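Local atomic coordinates of 3-oxoacyl-[acyl-carrier protein] synthase (Thermus thermophilus, PDB entry 1UB7), a protein that probably catalyses the first condensation step of fatty acid synthesis, joining an acetyl group from acetyl-CoA to malonyl-ACP to give 3-oxobutanoyl-ACP. Residues 52-57 and 133-138; 59-64 and 159-164; 231-236 and 314-319. All blocks are in the same frame, centred on the assembly; numbering follows the deposited sequence.

Contact 1 (52-57 and 133-138); sequences DLAFKA and LAVGAE
Leu53 reaches from helix 50-64 to the C-terminal end of strand 131-138, where its CD1 lies 3.2 Å from the main-chain O of Glu138. This is close for a methyl against a carbonyl oxygen. CG stands anti to the carbonyl carbon of Leu53 (chi1 -52°), and the extended second torsion carries CD1 out to the strand. The Glu138 CB leaves from the other face of the strand, where Thr81 holds OE1 while Ser278 and Asn80 share OE2. One residue on, Ala54 CB rests against two side chains of the same strand face, 4.0 Å from Val135 CG1 and 4.1 Å from Ala137 CB. The pairing is helix-on-sheet packing in a thiolase-type fold, the strand lying in the middle of a five-stranded mixed sheet. Segment axes approach to 7.8 Å at 138° between their directions, a short spacing that suits the alanines in the interface. Val135 sends CG1 rather than CG2 to the helix, with CG1 anti to the backbone N. Phe55 turns its back on the strand and packs on Val93 and Arg96 of helix 89-96 and on Pro198 of the second subunit.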
# COMPACT_ATOMS: atom_id res chain seq x y z
N ASP A 52 13.86 -1.67 -10.05
CA ASP A 52 15.15 -2.32 -10.31
C ASP A 52 15.83 -2.66 -9.00
O ASP A 52 16.40 -3.74 -8.85
CB ASP A 52 16.05 -1.40 -11.13
CG ASP A 52 15.41 -0.98 -12.42
OD1 ASP A 52 15.27 -1.85 -13.31
OD2 ASP A 52 15.04 0.20 -12.53
N LEU A 53 15.78 -1.73 -8.05
CA LEU A 53 16.39 -1.99 -6.77
C LEU A 53 15.66 -3.20 -6.17
O LEU A 53 16.29 -4.06 -5.57
CB LEU A 53 16.25 -0.78 -5.85
CG LEU A 53 16.74 0.57 -6.42
CD1 LEU A 53 16.53 1.66 -5.36
CD2 LEU A 53 18.21 0.48 -6.81
N ALA A 54 14.34 -3.26 -6.37
CA ALA A 54 13.54 -4.36 -5.84
C ALA A 54 13.93 -5.67 -6.54
O ALA A 54 14.09 -6.71 -5.87
CB ALA A 54 12.05 -4.08 -6.02
N PHE A 55 14.09 -5.64 -7.86
CA PHE A 55 14.47 -6.84 -8.59
C PHE A 55 15.82 -7.34 -8.08
O PHE A 55 15.98 -8.52 -7.76
CB PHE A 55 14.59 -6.59 -10.11
CG PHE A 55 13.30 -6.14 -10.77
CD1 PHE A 55 12.05 -6.36 -10.18
CD2 PHE A 55 13.34 -5.49 -12.01
CE1 PHE A 55 10.87 -5.93 -10.80
CE2 PHE A 55 12.17 -5.07 -12.65
CZ PHE A 55 10.93 -5.29 -12.04
N LYS A 56 16.79 -6.43 -8.00
CA LYS A 56 18.12 -6.78 -7.53
C LYS A 56 18.15 -7.33 -6.11
O LYS A 56 18.94 -8.22 -5.80
CB LYS A 56 19.07 -5.58 -7.68
CG LYS A 56 19.71 -5.51 -9.07
CD LYS A 56 19.73 -4.10 -9.61
CE LYS A 56 20.08 -4.09 -11.10
NZ LYS A 56 20.00 -2.69 -11.65
N ALA A 57 17.29 -6.82 -5.24
CA ALA A 57 17.27 -7.32 -3.87
C ALA A 57 16.74 -8.75 -3.88
O ALA A 57 17.23 -9.60 -3.15
CB ALA A 57 16.39 -6.45 -2.99
N LEU A 133 6.40 -12.48 -0.26
CA LEU A 133 7.66 -11.81 -0.54
C LEU A 133 7.47 -10.37 -0.12
O LEU A 133 6.72 -9.64 -0.76
CB LEU A 133 8.01 -11.87 -2.04
CG LEU A 133 9.29 -11.12 -2.48
CD1 LEU A 133 10.54 -11.74 -1.83
CD2 LEU A 133 9.43 -11.19 -3.99
N ALA A 134 8.13 -9.96 0.96
CA ALA A 134 8.02 -8.60 1.48
C ALA A 134 9.27 -7.79 1.10
O ALA A 134 10.37 -8.05 1.58
CB ALA A 134 7.83 -8.64 3.00
N VAL A 135 9.09 -6.79 0.24
CA VAL A 135 10.22 -6.00 -0.22
C VAL A 135 10.22 -4.57 0.32
O VAL A 135 9.18 -3.92 0.38
CB VAL A 135 10.24 -5.93 -1.76
CG1 VAL A 135 11.35 -5.00 -2.24
CG2 VAL A 135 10.39 -7.32 -2.35
N GLY A 136 11.40 -4.09 0.73
CA GLY A 136 11.55 -2.72 1.20
C GLY A 136 12.47 -2.10 0.17
O GLY A 136 13.64 -2.48 0.10
N ALA A 137 11.97 -1.19 -0.66
CA ALA A 137 12.79 -0.57 -1.70
C ALA A 137 12.49 0.91 -1.94
O ALA A 137 11.34 1.30 -2.15
CB ALA A 137 12.63 -1.35 -3.02
N GLU A 138 13.56 1.71 -1.94
CA GLU A 138 13.48 3.17 -2.12
C GLU A 138 14.54 3.79 -3.02
O GLU A 138 15.71 3.49 -2.89
CB GLU A 138 13.60 3.87 -0.76
CG GLU A 138 12.42 3.67 0.15
CD GLU A 138 11.32 4.66 -0.10
OE1 GLU A 138 11.01 4.93 -1.28
OE2 GLU A 138 10.75 5.17 0.88

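Contact 2 (59-64 and 159-164); sequences EDLLRR and GGAAVV
Of residues 59-64, Leu61 makes every close contact with strand residues 159-164, and a single methyl, CD1, does the touching. CD1 sits over the backbone joining Ala161 to Ala162, 3.6 Å from Ala161 O and 3.9 Å from Ala162 CA. Two side chains on the helix-facing side of the strand complete its surroundings: Ala161 CB lies 4.0 Å from Leu61 CD1, and Val163 CG2 is 4.1 Å from the same methyl. The leucine gets there by holding CG anti to its backbone N (chi1 -177°), which directs the branched end toward the strand.

Val163 offers CG2, the methyl beside its own backbone N. Ala162 points its CB the other way, toward Trp113 of helix 112-125, so the strand is packed by helices on both faces, as in the layered core of thiolase-family enzymes. The segment axes come within 8.5 Å at 51°. Leu133 of the neighbouring strand 131-138 and Ala68 also touch the Leu61 side chain. Farther out, the strand is bonded through its backbone to strand 3-10 on one edge and strand 131-138 on the other. Charged residues also tie the helix to its surroundings: Asp60 OD2 meets both Lys287 NZ and the backbone N of Ala9, and Arg64 forms a salt bridge with Asp291 on helix 281-292. Between the two segments the helix contributes a purely apolar surface, so their cohesion comes from dispersion and burial, without directional bonding.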
# COMPACT_ATOMS: atom_id res chain seq x y z
N GLU A 59 16.98 -10.90 -6.38
CA GLU A 59 18.01 -11.76 -6.99
C GLU A 59 19.03 -12.16 -5.94
O GLU A 59 19.49 -13.30 -5.90
CB GLU A 59 18.72 -11.04 -8.15
CG GLU A 59 17.92 -11.00 -9.41
CD GLU A 59 18.43 -9.98 -10.40
OE1 GLU A 59 19.41 -9.28 -10.08
OE2 GLU A 59 17.85 -9.88 -11.50
N ASP A 60 19.40 -11.22 -5.08
CA ASP A 60 20.36 -11.51 -4.05
C ASP A 60 19.75 -12.57 -3.12
O ASP A 60 20.43 -13.51 -2.70
CB ASP A 60 20.71 -10.22 -3.27
CG ASP A 60 21.75 -10.47 -2.20
OD1 ASP A 60 22.85 -10.98 -2.54
OD2 ASP A 60 21.49 -10.15 -1.02
N LEU A 61 18.47 -12.41 -2.80
CA LEU A 61 17.73 -13.35 -1.96
C LEU A 61 17.82 -14.75 -2.60
O LEU A 61 18.06 -15.75 -1.92
CB LEU A 61 16.26 -12.91 -1.84
CG LEU A 61 15.34 -13.74 -0.92
CD1 LEU A 61 14.22 -12.84 -0.38
CD2 LEU A 61 14.75 -14.94 -1.69
N LEU A 62 17.64 -14.80 -3.91
CA LEU A 62 17.72 -16.04 -4.64
C LEU A 62 19.14 -16.62 -4.71
O LEU A 62 19.30 -17.84 -4.72
CB LEU A 62 17.12 -15.85 -6.03
CG LEU A 62 15.59 -15.81 -5.96
CD1 LEU A 62 15.03 -15.74 -7.36
CD2 LEU A 62 15.06 -17.06 -5.24
N ARG A 63 20.17 -15.78 -4.77
CA ARG A 63 21.54 -16.30 -4.79
C ARG A 63 21.83 -16.97 -3.45
O ARG A 63 22.38 -18.07 -3.41
CB ARG A 63 22.57 -15.19 -5.03
CG ARG A 63 22.81 -14.86 -6.50
CD ARG A 63 24.19 -15.33 -6.99
NE ARG A 63 24.48 -16.73 -6.63
CZ ARG A 63 25.64 -17.34 -6.86
NH1 ARG A 63 26.64 -16.70 -7.46
NH2 ARG A 63 25.81 -18.59 -6.46
N ARG A 64 21.42 -16.33 -2.36
CA ARG A 64 21.64 -16.86 -1.01
C ARG A 64 20.69 -18.00 -0.64
O ARG A 64 21.03 -18.88 0.17
CB ARG A 64 21.47 -15.74 0.03
CG ARG A 64 22.20 -14.43 -0.29
CD ARG A 64 21.46 -13.25 0.35
NE ARG A 64 21.47 -13.31 1.81
CZ ARG A 64 22.52 -13.00 2.56
NH1 ARG A 64 23.66 -12.60 2.00
NH2 ARG A 64 22.43 -13.07 3.88
N GLY A 159 17.48 -1.57 -1.60
CA GLY A 159 16.44 -2.56 -1.73
C GLY A 159 16.73 -3.76 -0.85
O GLY A 159 17.87 -4.20 -0.72
N GLY A 160 15.69 -4.27 -0.21
CA GLY A 160 15.85 -5.42 0.64
C GLY A 160 14.61 -6.29 0.47
O GLY A 160 13.58 -5.81 0.00
N ALA A 161 14.71 -7.56 0.84
CA ALA A 161 13.58 -8.45 0.69
C ALA A 161 13.66 -9.65 1.60
O ALA A 161 14.74 -10.12 1.97
CB ALA A 161 13.49 -8.93 -0.74
N ALA A 162 12.51 -10.18 1.95
CA ALA A 162 12.47 -11.35 2.78
C ALA A 162 11.25 -12.16 2.40
O ALA A 162 10.26 -11.62 1.90
CB ALA A 162 12.41 -10.95 4.24
N VAL A 163 11.30 -13.45 2.63
CA VAL A 163 10.15 -14.27 2.35
C VAL A 163 9.58 -14.61 3.70
O VAL A 163 10.31 -15.09 4.57
CB VAL A 163 10.52 -15.56 1.61
CG1 VAL A 163 9.34 -16.52 1.61
CG2 VAL A 163 10.93 -15.23 0.19
N VAL A 164 8.30 -14.34 3.91
CA VAL A 164 7.69 -14.68 5.19
C VAL A 164 6.85 -15.95 5.01
O VAL A 164 6.09 -16.08 4.04
CB VAL A 164 6.80 -13.51 5.71
CG1 VAL A 164 6.09 -13.93 6.97
CG2 VAL A 164 7.67 -12.29 5.99

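Contact 3 (231-236 and 314-319); sequences EKAGLT and AAVLTW
Val316 presses its branched side chain against Ala233 and Leu235, the residues on either side of the glycine that ends helix 211-233 in a Schellman motif. The valine belongs to strand 311-318 of a four-stranded mixed sheet in the C-terminal part of this thiolase-type fold, and the helix end rests on that sheet.

At the root of the side chain, Val316 CB already lies 3.6 Å from Ala233 CB, so the alanine sits directly over the fork of the side chain. From there the two methyls part. CG1 is anti to the backbone N (chi1 164°) and has two neighbours: Ala233 CB at 3.5 Å and, past Gly234, Leu235 CD1 at 4.0 Å. CG2, anti to the carbonyl carbon, reaches the alanine alone in this contact, at 3.9 Å between Val316 CG2 and Ala233 CB. The valine and leucine side chains cross at a slant, meeting through one methyl each.

Around this group, Ala229, one turn earlier in the helix, and Leu302 of strand 300-307 also touch Val316, and Ser175 of strand 172-180 touches both it and Ala233. Leu235 packs in addition on Ile230, Ile240 and His300. Between Ala233 and Leu235 the chain leaves the helix at Gly234, whose phi is +84° and whose N bonds back to Glu231 O at 2.9 Å.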
# COMPACT_ATOMS: atom_id res chain seq x y z
N GLU A 231 8.16 -6.44 25.43
CA GLU A 231 7.21 -6.83 26.44
C GLU A 231 6.09 -7.65 25.82
O GLU A 231 5.78 -8.74 26.30
CB GLU A 231 6.65 -5.58 27.15
CG GLU A 231 5.34 -5.78 27.90
CD GLU A 231 5.34 -6.98 28.84
OE1 GLU A 231 4.27 -7.27 29.43
OE2 GLU A 231 6.39 -7.64 28.99
N LYS A 232 5.50 -7.17 24.73
CA LYS A 232 4.40 -7.93 24.12
C LYS A 232 4.88 -9.31 23.67
O LYS A 232 4.10 -10.27 23.62
CB LYS A 232 3.80 -7.16 22.93
CG LYS A 232 2.34 -7.52 22.68
CD LYS A 232 1.79 -6.98 21.36
CE LYS A 232 1.71 -5.46 21.32
NZ LYS A 232 1.05 -5.01 20.06
N ALA A 233 6.18 -9.41 23.36
CA ALA A 233 6.78 -10.67 22.91
C ALA A 233 6.99 -11.69 24.04
O ALA A 233 7.24 -12.87 23.77
CB ALA A 233 8.11 -10.38 22.22
N GLY A 234 6.91 -11.25 25.29
CA GLY A 234 7.11 -12.17 26.40
C GLY A 234 8.59 -12.34 26.75
O GLY A 234 9.02 -13.42 27.17
N LEU A 235 9.36 -11.26 26.60
CA LEU A 235 10.78 -11.28 26.88
C LEU A 235 11.16 -9.99 27.59
O LEU A 235 10.29 -9.23 28.02
CB LEU A 235 11.58 -11.37 25.57
CG LEU A 235 11.32 -12.51 24.58
CD1 LEU A 235 12.06 -12.22 23.28
CD2 LEU A 235 11.79 -13.84 25.16
N THR A 236 12.46 -9.74 27.69
CA THR A 236 12.98 -8.54 28.32
C THR A 236 14.18 -8.17 27.47
O THR A 236 14.70 -9.02 26.75
CB THR A 236 13.48 -8.80 29.76
OG1 THR A 236 14.74 -9.47 29.71
CG2 THR A 236 12.48 -9.68 30.51
N ALA A 314 7.55 -1.65 15.31
CA ALA A 314 8.57 -2.46 15.94
C ALA A 314 8.12 -3.91 15.97
O ALA A 314 6.92 -4.21 16.06
CB ALA A 314 8.82 -1.96 17.36
N ALA A 315 9.08 -4.83 15.90
CA ALA A 315 8.77 -6.24 15.92
C ALA A 315 9.86 -7.07 16.59
O ALA A 315 11.04 -6.70 16.61
CB ALA A 315 8.55 -6.73 14.49
N VAL A 316 9.45 -8.20 17.15
CA VAL A 316 10.36 -9.13 17.80
C VAL A 316 10.18 -10.43 17.04
O VAL A 316 9.06 -10.95 16.92
CB VAL A 316 10.01 -9.32 19.29
CG1 VAL A 316 10.72 -10.56 19.84
CG2 VAL A 316 10.43 -8.09 20.08
N LEU A 317 11.30 -10.94 16.53
CA LEU A 317 11.34 -12.15 15.73
C LEU A 317 12.44 -13.07 16.21
O LEU A 317 13.58 -12.65 16.38
CB LEU A 317 11.65 -11.76 14.28
CG LEU A 317 12.04 -12.84 13.27
CD1 LEU A 317 10.83 -13.72 12.96
CD2 LEU A 317 12.55 -12.19 12.01
N THR A 318 12.09 -14.33 16.46
CA THR A 318 13.07 -15.33 16.87
C THR A 318 13.58 -15.87 15.54
O THR A 318 12.87 -16.61 14.85
CB THR A 318 12.42 -16.46 17.70
OG1 THR A 318 12.11 -15.97 19.02
CG2 THR A 318 13.37 -17.64 17.81
N TRP A 319 14.80 -15.49 15.18
CA TRP A 319 15.43 -15.87 13.92
C TRP A 319 15.46 -17.35 13.54
O TRP A 319 15.52 -18.24 14.39
CB TRP A 319 16.86 -15.32 13.88
CG TRP A 319 17.35 -15.10 12.49
CD1 TRP A 319 18.17 -15.92 11.76
CD2 TRP A 319 17.00 -14.01 11.62
NE1 TRP A 319 18.34 -15.41 10.49
CE2 TRP A 319 17.63 -14.24 10.38
CE3 TRP A 319 16.20 -12.86 11.77
CZ2 TRP A 319 17.49 -13.36 9.29
CZ3 TRP A 319 16.07 -11.98 10.69
CH2 TRP A 319 16.71 -12.24 9.46

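Overall arrangement
Contacts 1 and 2 are successive footholds of helix 50-64 on one sheet. Their centres lie 8 Å apart, and their strands are neighbours: Gly136 O and Gly160 N, 2.7 Å apart, probably form a hydrogen bond, while Ala57 CB packs 3.5 Å from Gly159 C. In sequence the segments of the two contacts alternate. Contact 3 follows later in the chain, on the other sheet, with centres about 25 Å from contact 1 and 23 Å from contact 2; its nearest atoms remain about 7 Å from contact 2. Only contact 1 comes near the predicted active site, through Glu138, whose side chain is about 7 Å from that of Asn276 and 8 Å from that of His246.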